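Haemagglutinin I (Physarum polycephalum, PDB 3A5P) probably binds carbohydrate as a lectin, agglutinating red cells, through a compact recognition domain of the legume lectin fold. Local coordinates at residues Arg30-Thr35 with Ala78-Gly83; Ala76-Thr79 with Asn85-Ile88. All blocks are in the same frame, centred on the assembly; numbering follows the deposited sequence.

Contact 1 of 2, residues Arg30-Thr35 with Ala78-Gly83; sequences RYVTVT and ATFTAG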
# COMPACT_ATOMS: atom_id res chain seq x y z
N ARG A 30 -0.84 -5.05 7.48
CA ARG A 30 -0.75 -3.62 7.78
C ARG A 30 0.15 -2.95 6.75
O ARG A 30 1.12 -3.54 6.27
CB ARG A 30 -0.17 -3.41 9.20
CG ARG A 30 -1.18 -2.97 10.27
CD ARG A 30 -2.35 -3.92 10.42
NE ARG A 30 -1.99 -5.25 10.91
CZ ARG A 30 -1.74 -5.55 12.19
NH1 ARG A 30 -1.73 -4.59 13.11
NH2 ARG A 30 -1.44 -6.80 12.55
N TYR A 31 -0.17 -1.70 6.44
CA TYR A 31 0.47 -1.02 5.31
C TYR A 31 0.99 0.30 5.81
O TYR A 31 0.21 1.12 6.33
CB TYR A 31 -0.56 -0.82 4.18
CG TYR A 31 -1.15 -2.12 3.68
CD1 TYR A 31 -0.52 -2.84 2.66
CD2 TYR A 31 -2.30 -2.65 4.24
CE1 TYR A 31 -1.04 -4.04 2.19
CE2 TYR A 31 -2.84 -3.87 3.79
CZ TYR A 31 -2.20 -4.55 2.76
OH TYR A 31 -2.71 -5.75 2.31
N VAL A 32 2.31 0.50 5.71
CA VAL A 32 2.88 1.81 6.03
C VAL A 32 3.10 2.55 4.72
O VAL A 32 3.84 2.08 3.85
CB VAL A 32 4.20 1.72 6.86
CG1 VAL A 32 4.77 3.12 7.08
CG2 VAL A 32 3.92 1.08 8.20
N THR A 33 2.45 3.70 4.61
CA THR A 33 2.42 4.46 3.37
C THR A 33 3.17 5.77 3.52
O THR A 33 3.10 6.41 4.56
CB THR A 33 0.96 4.75 2.92
OG1 THR A 33 0.27 5.51 3.94
CG2 THR A 33 0.22 3.42 2.60
N VAL A 34 3.92 6.13 2.48
CA VAL A 34 4.65 7.42 2.44
C VAL A 34 4.41 7.98 1.05
O VAL A 34 4.75 7.32 0.04
CB VAL A 34 6.19 7.26 2.67
CG1 VAL A 34 6.89 8.64 2.67
CG2 VAL A 34 6.48 6.50 3.97
N THR A 35 3.83 9.17 0.99
CA THR A 35 3.44 9.76 -0.29
C THR A 35 4.63 9.79 -1.23
O THR A 35 5.72 10.29 -0.86
CB THR A 35 2.93 11.18 -0.06
OG1 THR A 35 1.71 11.12 0.69
CG2 THR A 35 2.71 11.89 -1.41
N ALA A 78 8.75 0.89 12.95
CA ALA A 78 9.46 1.40 11.77
C ALA A 78 9.85 2.84 12.03
O ALA A 78 8.98 3.70 12.22
CB ALA A 78 8.58 1.29 10.52
N THR A 79 11.17 3.10 12.02
CA THR A 79 11.70 4.44 12.25
C THR A 79 12.20 5.03 10.94
O THR A 79 13.08 4.46 10.27
CB THR A 79 12.83 4.46 13.34
OG1 THR A 79 12.34 3.89 14.55
CG2 THR A 79 13.31 5.92 13.63
N PHE A 80 11.66 6.20 10.60
CA PHE A 80 11.96 6.87 9.35
C PHE A 80 12.99 7.97 9.52
O PHE A 80 12.88 8.77 10.42
CB PHE A 80 10.66 7.42 8.76
CG PHE A 80 9.75 6.33 8.28
CD1 PHE A 80 9.73 5.97 6.93
CD2 PHE A 80 8.98 5.61 9.19
CE1 PHE A 80 8.89 4.92 6.49
CE2 PHE A 80 8.15 4.54 8.77
CZ PHE A 80 8.11 4.21 7.42
N THR A 81 13.99 7.98 8.65
CA THR A 81 14.92 9.13 8.60
C THR A 81 15.03 9.61 7.15
O THR A 81 14.67 8.86 6.21
CB THR A 81 16.29 8.78 9.20
OG1 THR A 81 16.71 7.49 8.72
CG2 THR A 81 16.20 8.78 10.75
N ALA A 82 15.53 10.83 6.98
CA ALA A 82 15.61 11.49 5.67
C ALA A 82 16.37 10.62 4.67
O ALA A 82 17.28 9.86 5.03
CB ALA A 82 16.29 12.85 5.79
N GLY A 83 15.98 10.74 3.40
CA GLY A 83 16.58 9.90 2.35
C GLY A 83 15.87 8.56 2.16
O GLY A 83 16.42 7.66 1.54

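Contact 2 of 2, residues Ala76-Thr79 with Asn85-Ile88; sequences ATAT and NVSI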
# COMPACT_ATOMS: atom_id res chain seq x y z
N ALA A 76 6.15 -4.23 15.83
CA ALA A 76 7.15 -3.89 14.82
C ALA A 76 7.21 -2.36 14.73
O ALA A 76 6.22 -1.71 14.41
CB ALA A 76 6.80 -4.50 13.48
N THR A 77 8.36 -1.80 15.07
CA THR A 77 8.52 -0.35 15.04
C THR A 77 9.33 0.04 13.81
O THR A 77 10.45 -0.44 13.64
CB THR A 77 9.20 0.17 16.32
OG1 THR A 77 8.40 -0.19 17.45
CG2 THR A 77 9.35 1.72 16.25
N ALA A 78 8.75 0.89 12.95
CA ALA A 78 9.46 1.40 11.77
C ALA A 78 9.85 2.84 12.03
O ALA A 78 8.98 3.70 12.22
CB ALA A 78 8.58 1.29 10.52
N THR A 79 11.17 3.10 12.02
CA THR A 79 11.70 4.44 12.25
C THR A 79 12.20 5.03 10.94
O THR A 79 13.08 4.46 10.27
CB THR A 79 12.83 4.46 13.34
OG1 THR A 79 12.34 3.89 14.55
CG2 THR A 79 13.31 5.92 13.63
N ASN A 85 15.09 6.33 4.40
CA ASN A 85 15.66 5.29 5.22
C ASN A 85 14.66 4.82 6.25
O ASN A 85 14.05 5.63 6.95
CB ASN A 85 16.94 5.76 5.92
CG ASN A 85 18.08 5.89 4.96
OD1 ASN A 85 18.62 4.88 4.49
ND2 ASN A 85 18.44 7.13 4.62
N VAL A 86 14.53 3.50 6.38
CA VAL A 86 13.59 2.92 7.33
C VAL A 86 14.32 1.83 8.10
O VAL A 86 14.91 0.94 7.49
CB VAL A 86 12.35 2.29 6.63
CG1 VAL A 86 11.22 2.06 7.68
CG2 VAL A 86 11.84 3.20 5.50
N SER A 87 14.28 1.92 9.42
CA SER A 87 14.78 0.86 10.29
C SER A 87 13.59 0.20 10.97
O SER A 87 12.81 0.90 11.61
CB SER A 87 15.73 1.44 11.33
OG SER A 87 16.19 0.43 12.22
N ILE A 88 13.47 -1.12 10.83
CA ILE A 88 12.34 -1.87 11.41
C ILE A 88 12.83 -2.89 12.43
O ILE A 88 13.71 -3.68 12.14
CB ILE A 88 11.50 -2.57 10.32
CG1 ILE A 88 11.08 -1.54 9.24
CG2 ILE A 88 10.28 -3.24 10.94
CD1 ILE A 88 10.47 -2.15 7.98

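Contact 1 of 2, residues Arg30-Thr35 with Ala78-Gly83
Val32 and Val34 lie across from Phe80 on strands 30-34 and 74-81, which run in nearly the same direction but belong to different sheets. CA of Val32 is 8.7 Å from CA of Ala78, and CA of Val34 is 10.1 Å from CA of Phe80: this is the spacing of two layers packed face to face. The gap is bridged by the Phe80 ring, which points in from one sheet to meet the two valines of the other. Its CG stands anti to the carbonyl carbon (chi1 -69°), which makes CZ and CE1 the atoms that reach the valines. There CG1 of Val32 meets CZ of Phe80 obliquely at 3.5 Å. CG2 of Val34, also oblique to the ring, lies 3.8 Å from CE1 of Phe80, the two side chains passing alongside in opposite senses. Val32 rests on Leu17 and Leu19 of its own sheet. Tyr31 and Thr33, on the reverse side of strand 30-34, pack against Thr33 and Tyr31 of the second subunit. With only carbon atoms meeting, the contact relies on shape and burial rather than directional bonds, as expected inside a beta-sandwich core.

Contact 2 of 2, residues Ala76-Thr79 with Asn85-Ile88
The methyl of Ala78 faces two branched side chains of the neighbouring strand, Val86 and Ile88, which both come from that strand's side. CB of Ala78 lies 4.0 Å from CG1 of Val86 and also 4.0 Å from CG1 of Ile88. Ile88 takes part with both branches: chi1 of -53° puts CG1 anti to the carbonyl carbon and alongside Ala78, leaving CG2 to approach CB of Ala76 more loosely, at 4.5 Å. These four residues share one face of the sheet and point into the protein, where Ala76 and Ile88 reach Leu68 of the facing sheet and Ile88 also touches Phe66.

Thr79 and Ser87 occupy the other face as a hydrogen-bonded antiparallel pair. Their side chains stand next to each other, with CB of Thr79 4.6 Å from CB of Ser87, and the grip comes from the backbones. Thr79 N gives a bond to Ser87 O (2.8 Å, 174° at the hydrogen), and Ser87 N returns one to Thr79 O (2.9 Å, 168°), both almost straight. Ala78 and Ile88 form the adjoining non-hydrogen-bonded pair; beside it the CA-H of Ile88 makes a CA-H...O contact with Thr77 O, with CA to O 3.3 Å. Asn85 turns its amide away from strand 74-81, giving ND2 to Ala82 O in the turn and receiving His97 at OD1.

Two consecutive antiparallel strands, linked by a short turn and reciprocal backbone bonds, form a beta hairpin with an apolar inner face and threonine and serine on the other. It supplies the two central strands of a four-stranded sheet, one layer of a sandwich consistent with the legume lectin fold.

How the contacts relate
From the N terminus, strand 3-10 takes an outer place in the four-stranded sheet, and the chain then enters the five-stranded sheet, reaching 30-35. After strands 40-43, 54-60 and 63-70 it returns to the first sheet as strand 74-81, and contact 1 closes this long excursion by joining the two layers. Contact 2 closes a much shorter loop, the turn between strands 74-81 and 85-89 of one sheet. The two loops follow one another and overlap on strand 74-81, sharing Ala78 and Thr79. Between them, CE1 of Phe80 packs 3.6 Å from CG2 of Val86, so the hairpin and the interlayer packing share one core.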